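Local coordinates for protein ferulic acid esterase, AmCE1/Fae1A (Anaeromyces mucronatus, PDB 5CXX) that binds ferulic acid and probably releases it from feruloylated substrates, as a feruloyl esterase of the alpha/beta-hydrolase fold, at residues I81-K92 with F262-A272. Sequence-based numbering, arbitrary orientation.
Sequences IPTNLLKEGRAK and FYNFIQTTFGA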
ATOM      1  N   ILE A  81      12.339  -5.063   6.051  1.00 18.09           N
ATOM      2  CA  ILE A  81      12.853  -3.912   5.295  1.00 18.93           C
ATOM      3  C   ILE A  81      12.910  -2.597   6.095  1.00 19.99           C
ATOM      4  O   ILE A  81      13.972  -1.930   6.098  1.00 20.62           O
ATOM      5  CB  ILE A  81      12.010  -3.731   3.990  1.00 19.76           C
ATOM      6  CG1 ILE A  81      12.510  -4.748   2.933  1.00 20.44           C
ATOM      7  CG2 ILE A  81      12.116  -2.266   3.453  1.00 19.06           C
ATOM      8  CD1 ILE A  81      11.599  -4.815   1.648  1.00 20.27           C
ATOM      9  N   PRO A  82      11.822  -2.231   6.810  1.00 19.61           N
ATOM     10  CA  PRO A  82      11.943  -0.913   7.492  1.00 22.15           C
ATOM     11  C   PRO A  82      12.970  -0.939   8.616  1.00 20.97           C
ATOM     12  O   PRO A  82      13.705   0.053   8.772  1.00 21.20           O
ATOM     13  CB  PRO A  82      10.526  -0.656   8.046  1.00 21.23           C
ATOM     14  CG  PRO A  82       9.611  -1.497   7.123  1.00 21.77           C
ATOM     15  CD  PRO A  82      10.429  -2.774   6.822  1.00 19.32           C
ATOM     16  N   THR A  83      13.089  -2.048   9.350  1.00 21.16           N
ATOM     17  CA  THR A  83      14.139  -2.160  10.391  1.00 22.12           C
ATOM     18  C   THR A  83      15.540  -2.157   9.807  1.00 20.73           C
ATOM     19  O   THR A  83      16.438  -1.493  10.297  1.00 23.79           O
ATOM     20  CB  THR A  83      13.885  -3.449  11.229  1.00 22.05           C
ATOM     21  OG1 THR A  83      12.730  -3.197  12.015  1.00 24.98           O
ATOM     22  CG2 THR A  83      15.094  -3.784  12.151  1.00 24.33           C
ATOM     23  N   ASN A  84      15.721  -2.919   8.739  1.00 21.57           N
ATOM     24  CA  ASN A  84      17.052  -3.033   8.161  1.00 22.25           C
ATOM     25  C   ASN A  84      17.473  -1.697   7.554  1.00 23.74           C
ATOM     26  O   ASN A  84      18.660  -1.355   7.620  1.00 26.25           O
ATOM     27  CB  ASN A  84      17.087  -4.160   7.117  1.00 21.86           C
ATOM     28  CG  ASN A  84      17.092  -5.543   7.784  1.00 22.72           C
ATOM     29  OD1 ASN A  84      17.556  -5.683   8.945  1.00 23.14           O
ATOM     30  ND2 ASN A  84      16.630  -6.569   7.064  1.00 21.94           N
ATOM     31  N   LEU A  85      16.517  -0.956   6.981  1.00 21.71           N
ATOM     32  CA  LEU A  85      16.862   0.406   6.499  1.00 21.28           C
ATOM     33  C   LEU A  85      17.116   1.337   7.667  1.00 25.46           C
ATOM     34  O   LEU A  85      18.044   2.177   7.618  1.00 27.02           O
ATOM     35  CB  LEU A  85      15.753   0.965   5.593  1.00 21.00           C
ATOM     36  CG  LEU A  85      15.635   0.322   4.211  1.00 23.15           C
ATOM     37  CD1 LEU A  85      14.290   0.708   3.509  1.00 22.06           C
ATOM     38  CD2 LEU A  85      16.878   0.711   3.343  1.00 24.01           C
ATOM     39  N   LEU A  86      16.302   1.219   8.718  1.00 23.73           N
ATOM     40  CA  LEU A  86      16.493   2.093   9.901  1.00 24.99           C
ATOM     41  C   LEU A  86      17.900   1.967  10.477  1.00 29.22           C
ATOM     42  O   LEU A  86      18.547   2.957  10.896  1.00 30.09           O
ATOM     43  CB  LEU A  86      15.408   1.729  10.960  1.00 23.74           C
ATOM     44  CG  LEU A  86      15.642   2.390  12.329  1.00 27.09           C
ATOM     45  CD1 LEU A  86      15.498   3.911  12.202  1.00 29.76           C
ATOM     46  CD2 LEU A  86      14.556   1.806  13.270  1.00 27.64           C
ATOM     47  N   LYS A  87      18.385   0.739  10.521  1.00 28.55           N
ATOM     48  CA  LYS A  87      19.701   0.442  11.132  1.00 31.68           C
ATOM     49  C   LYS A  87      20.830   1.120  10.354  1.00 32.60           C
ATOM     50  O   LYS A  87      21.902   1.372  10.917  1.00 34.63           O
ATOM     51  CB  LYS A  87      19.932  -1.082  11.192  1.00 32.14           C
ATOM     52  CG  LYS A  87      19.391  -1.835  12.432  1.00 46.97           C
ATOM     53  CD  LYS A  87      19.328  -0.994  13.740  1.00 68.03           C
ATOM     54  CE  LYS A  87      19.187  -1.835  15.056  1.00 67.90           C
ATOM     55  NZ  LYS A  87      19.997  -3.101  15.198  1.00 68.38           N
ATOM     56  N   GLU A  88      20.589   1.435   9.079  1.00 31.48           N
ATOM     57  CA  GLU A  88      21.562   2.136   8.244  1.00 31.26           C
ATOM     58  C   GLU A  88      21.244   3.632   8.121  1.00 31.65           C
ATOM     59  O   GLU A  88      21.925   4.390   7.390  1.00 34.09           O
ATOM     60  CB  GLU A  88      21.630   1.485   6.888  1.00 35.71           C
ATOM     61  CG  GLU A  88      22.162   0.082   6.972  1.00 42.51           C
ATOM     62  CD  GLU A  88      22.349  -0.536   5.630  1.00 45.33           C
ATOM     63  OE1 GLU A  88      22.034   0.130   4.630  1.00 50.83           O
ATOM     64  OE2 GLU A  88      22.810  -1.684   5.568  1.00 50.09           O
ATOM     65  N   GLY A  89      20.295   4.095   8.925  1.00 32.60           N
ATOM     66  CA  GLY A  89      19.892   5.486   8.870  1.00 33.06           C
ATOM     67  C   GLY A  89      19.176   5.840   7.579  1.00 31.78           C
ATOM     68  O   GLY A  89      19.152   7.025   7.226  1.00 31.57           O
ATOM     69  N   ARG A  90      18.527   4.847   6.936  1.00 27.70           N
ATOM     70  CA  ARG A  90      17.864   5.067   5.652  1.00 28.41           C
ATOM     71  C   ARG A  90      16.336   4.997   5.705  1.00 24.69           C
ATOM     72  O   ARG A  90      15.698   5.017   4.666  1.00 27.40           O
ATOM     73  CB  ARG A  90      18.350   4.052   4.611  1.00 30.86           C
ATOM     74  CG  ARG A  90      19.854   3.823   4.719  1.00 41.89           C
ATOM     75  CD  ARG A  90      20.583   3.737   3.483  1.00 38.72           C
ATOM     76  NE  ARG A  90      19.934   3.163   2.295  1.00 44.21           N
ATOM     77  CZ  ARG A  90      20.117   1.945   1.783  1.00 43.53           C
ATOM     78  NH1 ARG A  90      19.524   1.616   0.648  1.00 42.09           N
ATOM     79  NH2 ARG A  90      20.890   1.062   2.370  1.00 47.47           N
ATOM     80  N   ALA A  91      15.778   4.879   6.910  1.00 25.49           N
ATOM     81  CA  ALA A  91      14.340   4.969   7.078  1.00 23.35           C
ATOM     82  C   ALA A  91      14.071   5.558   8.436  1.00 25.57           C
ATOM     83  O   ALA A  91      14.975   5.551   9.288  1.00 27.68           O
ATOM     84  CB  ALA A  91      13.670   3.559   6.947  1.00 21.16           C
ATOM     85  N   LYS A  92      12.846   6.055   8.627  1.00 24.08           N
ATOM     86  CA  LYS A  92      12.411   6.537   9.940  1.00 25.05           C
ATOM     87  C   LYS A  92      11.741   5.408  10.727  1.00 23.76           C
ATOM     88  O   LYS A  92      11.152   4.479  10.113  1.00 24.66           O
ATOM     89  CB  LYS A  92      11.418   7.679   9.769  1.00 26.59           C
ATOM     90  CG  LYS A  92      11.968   8.872   8.962  1.00 28.24           C
ATOM     91  CD  LYS A  92      13.115   9.496   9.738  1.00 33.60           C
ATOM     92  CE  LYS A  92      13.486  10.869   9.144  1.00 43.08           C
ATOM     93  NZ  LYS A  92      12.279  11.749   9.227  1.00 49.04           N
ATOM     94  N   PHE A 262       8.603  -2.180  -1.998  1.00 17.28           N
ATOM     95  CA  PHE A 262       8.600  -1.714  -0.608  1.00 16.73           C
ATOM     96  C   PHE A 262       9.953  -1.172  -0.168  1.00 17.75           C
ATOM     97  O   PHE A 262      10.069  -0.164   0.567  1.00 19.54           O
ATOM     98  CB  PHE A 262       8.185  -2.883   0.289  1.00 17.72           C
ATOM     99  CG  PHE A 262       7.703  -2.472   1.661  1.00 16.85           C
ATOM    100  CD1 PHE A 262       6.668  -1.524   1.818  1.00 17.47           C
ATOM    101  CD2 PHE A 262       8.214  -3.126   2.795  1.00 16.80           C
ATOM    102  CE1 PHE A 262       6.196  -1.175   3.101  1.00 16.31           C
ATOM    103  CE2 PHE A 262       7.738  -2.790   4.067  1.00 16.48           C
ATOM    104  CZ  PHE A 262       6.733  -1.838   4.217  1.00 16.49           C
ATOM    105  N   TYR A 263      11.027  -1.836  -0.616  1.00 17.89           N
ATOM    106  CA  TYR A 263      12.393  -1.369  -0.330  1.00 20.78           C
ATOM    107  C   TYR A 263      12.630   0.049  -0.854  1.00 19.09           C
ATOM    108  O   TYR A 263      13.145   0.915  -0.113  1.00 19.87           O
ATOM    109  CB  TYR A 263      13.380  -2.352  -0.989  1.00 19.68           C
ATOM    110  CG  TYR A 263      14.843  -1.942  -0.965  1.00 21.02           C
ATOM    111  CD1 TYR A 263      15.562  -1.892   0.231  1.00 21.56           C
ATOM    112  CD2 TYR A 263      15.517  -1.631  -2.170  1.00 22.21           C
ATOM    113  CE1 TYR A 263      16.906  -1.572   0.265  1.00 23.46           C
ATOM    114  CE2 TYR A 263      16.890  -1.308  -2.142  1.00 23.97           C
ATOM    115  CZ  TYR A 263      17.563  -1.278  -0.921  1.00 26.63           C
ATOM    116  OH  TYR A 263      18.909  -0.975  -0.909  1.00 29.35           O
ATOM    117  N   ASN A 264      12.288   0.312  -2.129  1.00 18.81           N
ATOM    118  CA  ASN A 264      12.454   1.692  -2.592  1.00 18.65           C
ATOM    119  C   ASN A 264      11.492   2.665  -1.912  1.00 18.27           C
ATOM    120  O   ASN A 264      11.877   3.804  -1.572  1.00 21.43           O
ATOM    121  CB  ASN A 264      12.262   1.701  -4.116  1.00 20.95           C
ATOM    122  CG  ASN A 264      13.469   1.173  -4.849  1.00 21.89           C
ATOM    123  OD1 ASN A 264      14.454   1.907  -5.019  1.00 22.31           O
ATOM    124  ND2 ASN A 264      13.405  -0.079  -5.293  1.00 21.72           N
ATOM    125  N   PHE A 265      10.255   2.235  -1.683  1.00 18.85           N
ATOM    126  CA  PHE A 265       9.292   3.127  -1.082  1.00 18.71           C
ATOM    127  C   PHE A 265       9.685   3.597   0.316  1.00 18.49           C
ATOM    128  O   PHE A 265       9.587   4.775   0.661  1.00 20.58           O
ATOM    129  CB  PHE A 265       7.936   2.418  -1.076  1.00 19.04           C
ATOM    130  CG  PHE A 265       6.767   3.262  -0.561  1.00 17.15           C
ATOM    131  CD1 PHE A 265       6.366   4.427  -1.253  1.00 18.25           C
ATOM    132  CD2 PHE A 265       6.090   2.866   0.577  1.00 17.77           C
ATOM    133  CE1 PHE A 265       5.239   5.161  -0.787  1.00 18.04           C
ATOM    134  CE2 PHE A 265       5.011   3.610   1.072  1.00 18.17           C
ATOM    135  CZ  PHE A 265       4.579   4.736   0.387  1.00 19.34           C
ATOM    136  N   ILE A 266      10.114   2.647   1.157  1.00 19.36           N
ATOM    137  CA  ILE A 266      10.377   2.982   2.570  1.00 18.23           C
ATOM    138  C   ILE A 266      11.632   3.848   2.713  1.00 22.24           C
ATOM    139  O   ILE A 266      11.821   4.552   3.697  1.00 24.17           O
ATOM    140  CB  ILE A 266      10.466   1.664   3.397  1.00 19.61           C
ATOM    141  CG1 ILE A 266       9.077   1.015   3.442  1.00 19.78           C
ATOM    142  CG2 ILE A 266      10.990   1.933   4.852  1.00 21.84           C
ATOM    143  CD1 ILE A 266       7.986   1.784   4.226  1.00 19.04           C
ATOM    144  N   GLN A 267      12.493   3.812   1.687  1.00 20.26           N
ATOM    145  CA  GLN A 267      13.603   4.748   1.673  1.00 22.60           C
ATOM    146  C   GLN A 267      13.162   6.199   1.473  1.00 24.12           C
ATOM    147  O   GLN A 267      13.962   7.122   1.715  1.00 25.25           O
ATOM    148  CB  GLN A 267      14.575   4.389   0.552  1.00 21.93           C
ATOM    149  CG  GLN A 267      15.448   3.211   0.903  1.00 23.98           C
ATOM    150  CD  GLN A 267      16.355   2.859  -0.235  1.00 26.06           C
ATOM    151  OE1 GLN A 267      17.355   3.555  -0.497  1.00 27.60           O
ATOM    152  NE2 GLN A 267      16.001   1.824  -0.973  1.00 24.12           N
ATOM    153  N   THR A 268      11.936   6.402   1.004  1.00 23.59           N
ATOM    154  CA  THR A 268      11.485   7.781   0.727  1.00 23.44           C
ATOM    155  C   THR A 268      10.520   8.327   1.779  1.00 24.33           C
ATOM    156  O   THR A 268      10.267   9.530   1.829  1.00 27.87           O
ATOM    157  CB  THR A 268      10.777   7.892  -0.619  1.00 23.34           C
ATOM    158  OG1 THR A 268       9.463   7.325  -0.545  1.00 24.31           O
ATOM    159  CG2 THR A 268      11.598   7.280  -1.759  1.00 27.10           C
ATOM    160  N   THR A 269       9.936   7.449   2.577  1.00 23.13           N
ATOM    161  CA  THR A 269       8.820   7.918   3.398  1.00 23.08           C
ATOM    162  C   THR A 269       9.281   8.782   4.562  1.00 26.11           C
ATOM    163  O   THR A 269      10.362   8.569   5.156  1.00 24.91           O
ATOM    164  CB  THR A 269       7.981   6.728   3.936  1.00 24.08           C
ATOM    165  OG1 THR A 269       8.843   5.694   4.419  1.00 23.29           O
ATOM    166  CG2 THR A 269       7.131   6.119   2.805  1.00 22.96           C
ATOM    167  N   PHE A 270       8.430   9.752   4.927  1.00 23.72           N
ATOM    168  CA  PHE A 270       8.574  10.516   6.160  1.00 21.78           C
ATOM    169  C   PHE A 270       9.890  11.286   6.259  1.00 24.94           C
ATOM    170  O   PHE A 270      10.445  11.436   7.334  1.00 27.16           O
ATOM    171  CB  PHE A 270       8.430   9.594   7.368  1.00 22.37           C
ATOM    172  CG  PHE A 270       7.272   8.628   7.233  1.00 23.25           C
ATOM    173  CD1 PHE A 270       6.022   9.061   6.859  1.00 21.99           C
ATOM    174  CD2 PHE A 270       7.462   7.282   7.517  1.00 21.21           C
ATOM    175  CE1 PHE A 270       4.956   8.133   6.719  1.00 22.14           C
ATOM    176  CE2 PHE A 270       6.395   6.340   7.433  1.00 22.71           C
ATOM    177  CZ  PHE A 270       5.136   6.783   7.018  1.00 23.53           C
ATOM    178  N   GLY A 271      10.340  11.816   5.136  1.00 28.52           N
ATOM    179  CA  GLY A 271      11.502  12.671   5.156  1.00 31.44           C
ATOM    180  C   GLY A 271      12.832  11.949   5.328  1.00 33.99           C
ATOM    181  O   GLY A 271      13.837  12.586   5.651  1.00 35.21           O
ATOM    182  N   ALA A 272      12.860  10.639   5.089  1.00 30.00           N
ATOM    183  CA  ALA A 272      14.093   9.847   5.278  1.00 32.91           C
ATOM    184  C   ALA A 272      15.247  10.315   4.428  1.00 37.60           C
ATOM    185  O   ALA A 272      16.397  10.085   4.809  1.00 37.09           O
ATOM    186  CB  ALA A 272      13.815   8.340   4.969  1.00 29.89           C
TER
HETATM  187  O   HOH W   1      16.729   8.456   7.046  1.00 45.92           O
HETATM  188  O   HOH W   2      16.528   6.741   2.680  1.00 26.57           O
HETATM  189  O   HOH W   3      18.380   5.463   1.150  1.00 33.30           O
HETATM  190  O   HOH W   4      11.140   6.071   6.124  1.00 24.76           O
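Arg90 NH1 holds two acceptors of segment 262-272, Gln267 OE1 at 3.1 Å and Tyr263 OH also at 3.1 Å, both at the guanidinium edge and close to its plane. The bond to OE1 is nearly straight (167°), but NH1 sits above the amide plane rather than on a carbonyl lone pair, with the guanidinium and amide planes 85° apart. Leu85 CD2 covers one face of the guanidinium, and NH2 makes a salt bridge to Glu88 OE1, its hydrogen bond weak; OE1 is also bonded to Tyr14 OH.

Gln267 can be followed outward from CB: CG rests against both methyls of Leu85, CD lies nearest Arg90 NH1, OE1 takes NH1 and a water shared with Arg90 NE, and NE2 lies over the Tyr263 ring while donating to Tyr263 O at 3.1 Å. With a leucine here, Arg90 NH1 and the water would probably lose their amide acceptor, and Tyr263 O its side-chain donor.

In this alpha/beta-hydrolase fold the contact joins helix 77-87, ended by a Schellman motif at Gly89, to helix 255-266, their local axes 9.9 Å apart and crossing at -48°. Ile81 CD1 meets the edge of the Phe262 ring, which stacks on Tyr61; Pro82 CG approaches Phe262 CE2 at 3.8 Å. With Ile266 CG2 anti to the backbone N, that methyl reaches Leu85 CD1 and Ala91 CB.

A water links Lys92 N to Ile266 O and to Thr269 O and OG1, and the bent Lys92 chain carries NZ to Phe270 O at 2.7 Å, nearly in line with the carbonyl bond.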